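Local structure of ECL CdiI (Enterobacter cloacae subsp. cloacae, 4NTQ) at residues B[37-41]-B[42-46]. The protein serves as the immunity protein of a contact-dependent growth inhibition system, paired with a CdiA toxin that acts as a ribosomal RNase. Numbering follows the deposited sequence.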
loop_
_atom_site.group_PDB
_atom_site.type_symbol
_atom_site.label_atom_id
_atom_site.label_comp_id
_atom_site.label_asym_id
_atom_site.label_seq_id
_atom_site.Cartn_x
_atom_site.Cartn_y
_atom_site.Cartn_z
ATOM N N SER B 37 -3.971 7.588 -12.944
ATOM C CA SER B 37 -4.119 8.990 -13.344
ATOM C C SER B 37 -2.776 9.681 -13.626
ATOM O O SER B 37 -2.717 10.659 -14.360
ATOM C CB SER B 37 -4.960 9.780 -12.331
ATOM O OG SER B 37 -4.317 9.844 -11.073
ATOM N N TYR B 38 -1.702 9.142 -13.067
ATOM C CA TYR B 38 -0.362 9.709 -13.236
ATOM C C TYR B 38 0.583 8.683 -13.878
ATOM O O TYR B 38 1.249 8.977 -14.865
ATOM C CB TYR B 38 0.183 10.181 -11.879
ATOM C CG TYR B 38 1.548 10.843 -11.922
ATOM C CD1 TYR B 38 1.708 12.135 -12.415
ATOM C CD2 TYR B 38 2.669 10.190 -11.438
ATOM C CE1 TYR B 38 2.953 12.746 -12.443
ATOM C CE2 TYR B 38 3.922 10.791 -11.458
ATOM C CZ TYR B 38 4.050 12.064 -11.964
ATOM O OH TYR B 38 5.277 12.649 -11.984
ATOM N N TRP B 39 0.630 7.481 -13.315
ATOM C CA TRP B 39 1.426 6.382 -13.857
ATOM C C TRP B 39 0.564 5.365 -14.594
ATOM O O TRP B 39 -0.491 4.984 -14.092
ATOM C CB TRP B 39 2.080 5.625 -12.709
ATOM C CG TRP B 39 3.426 6.146 -12.289
ATOM C CD1 TRP B 39 4.114 7.193 -12.830
ATOM C CD2 TRP B 39 4.249 5.625 -11.239
ATOM N NE1 TRP B 39 5.313 7.360 -12.176
ATOM C CE2 TRP B 39 5.417 6.408 -11.196
ATOM C CE3 TRP B 39 4.103 4.580 -10.325
ATOM C CZ2 TRP B 39 6.437 6.175 -10.273
ATOM C CZ3 TRP B 39 5.123 4.348 -9.410
ATOM C CH2 TRP B 39 6.270 5.142 -9.394
ATOM N N ASP B 40 1.013 4.894 -15.757
ATOM C CA ASP B 40 0.456 3.656 -16.313
ATOM C C ASP B 40 1.177 2.467 -15.688
ATOM O O ASP B 40 2.044 2.651 -14.829
ATOM C CB ASP B 40 0.527 3.614 -17.854
ATOM C CG ASP B 40 1.950 3.757 -18.402
ATOM O OD1 ASP B 40 2.101 4.291 -19.519
ATOM O OD2 ASP B 40 2.915 3.330 -17.742
ATOM N N ILE B 41 0.833 1.254 -16.115
ATOM C CA ILE B 41 1.381 0.038 -15.496
ATOM C C ILE B 41 2.857 -0.169 -15.850
ATOM O O ILE B 41 3.640 -0.690 -15.054
ATOM C CB ILE B 41 0.525 -1.211 -15.841
ATOM C CG1 ILE B 41 -0.837 -1.077 -15.174
ATOM C CG2 ILE B 41 1.161 -2.513 -15.307
ATOM C CD1 ILE B 41 -0.797 -1.316 -13.663
ATOM N N LYS B 42 3.235 0.272 -17.041
ATOM C CA LYS B 42 4.634 0.277 -17.442
ATOM C C LYS B 42 5.465 1.121 -16.456
ATOM O O LYS B 42 6.557 0.717 -16.048
ATOM C CB LYS B 42 4.767 0.788 -18.877
ATOM C CG LYS B 42 5.747 0.020 -19.731
ATOM C CD LYS B 42 5.417 0.158 -21.213
ATOM C CE LYS B 42 4.103 -0.544 -21.573
ATOM N NZ LYS B 42 3.762 -0.430 -23.027
ATOM N N ASP B 43 4.932 2.273 -16.059
ATOM C CA ASP B 43 5.582 3.111 -15.053
ATOM C C ASP B 43 5.719 2.415 -13.685
ATOM O O ASP B 43 6.782 2.493 -13.056
ATOM C CB ASP B 43 4.821 4.413 -14.858
ATOM C CG ASP B 43 4.935 5.345 -16.032
ATOM O OD1 ASP B 43 5.963 5.331 -16.740
ATOM O OD2 ASP B 43 3.984 6.115 -16.231
ATOM N N TYR B 44 4.645 1.756 -13.231
ATOM C CA TYR B 44 4.657 1.077 -11.946
ATOM C C TYR B 44 5.738 0.028 -11.998
ATOM O O TYR B 44 6.555 -0.094 -11.078
ATOM C CB TYR B 44 3.319 0.399 -11.657
ATOM C CG TYR B 44 2.274 1.288 -11.008
ATOM C CD1 TYR B 44 2.281 1.514 -9.626
ATOM C CD2 TYR B 44 1.263 1.881 -11.769
ATOM C CE1 TYR B 44 1.314 2.334 -9.020
ATOM C CE2 TYR B 44 0.295 2.691 -11.178
ATOM C CZ TYR B 44 0.323 2.922 -9.805
ATOM O OH TYR B 44 -0.639 3.732 -9.224
ATOM N N LYS B 45 5.761 -0.703 -13.107
ATOM C CA LYS B 45 6.673 -1.836 -13.275
ATOM C C LYS B 45 8.121 -1.367 -13.361
ATOM O O LYS B 45 9.025 -2.003 -12.824
ATOM C CB LYS B 45 6.298 -2.662 -14.515
ATOM C CG LYS B 45 5.097 -3.581 -14.310
ATOM C CD LYS B 45 4.740 -4.354 -15.583
ATOM C CE LYS B 45 3.916 -5.583 -15.227
ATOM N NZ LYS B 45 3.502 -6.365 -16.418
ATOM N N ASN B 46 8.343 -0.251 -14.037
ATOM C CA ASN B 46 9.688 0.301 -14.103
ATOM C C ASN B 46 10.202 0.681 -12.706
ATOM O O ASN B 46 11.335 0.385 -12.343
ATOM C CB ASN B 46 9.724 1.500 -15.045
ATOM C CG ASN B 46 10.954 2.332 -14.854
ATOM O OD1 ASN B 46 12.019 1.998 -15.366
ATOM N ND2 ASN B 46 10.827 3.422 -14.098
#
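Trp39 presents one face to Asp43 and an edge to Tyr44. On the face, the CB of Asp43 stands 3.6 Å from the centroid of the five-membered ring and 22° off the ring normal, which meets the criteria for a CH-pi contact. At the edge, Trp39 CE3 comes down on one face of the Tyr44 ring, displaced toward its rim and 3.6 Å from Tyr44 CD1; with the planes 81° apart, the pair is a T-shaped stack in which tyrosine supplies the face. The far end of Tyr44 is held by Pro35, whose carbonyl O is hydrogen-bonded to the phenol OH, and Leu34 of strand 28-35 also touches this side chain.

The same turn starts helix 41-58, with Asp40 as N-cap. Reciprocal bonds define a capping box: Asp43 N donates to Asp40 OD2 (2.8 Å), nearly along the C-O axis of the carboxylate, and Asp40 N reaches Asp43 OD2 (3.2 Å) on its anti side and well out of the carboxylate plane. A chi1 of 58° sets Asp40 CG between its own N and carbonyl carbon, from where OD2 can turn to the first helical turn. The box also brings Asp40 OD2 within 3.3 Å of Asp43 OD2, a like-charge approach that would be unfavourable on its own and that the two N-H donors and the helix N-terminus probably offset. Helical bonding then takes over, Tyr44 N to Asp40 O and Lys45 N to Ile41 O (2.9 Å). The extended Lys45 chain crosses Ile41 at a slant, its CD 4.0 Å from Ile41 CG2.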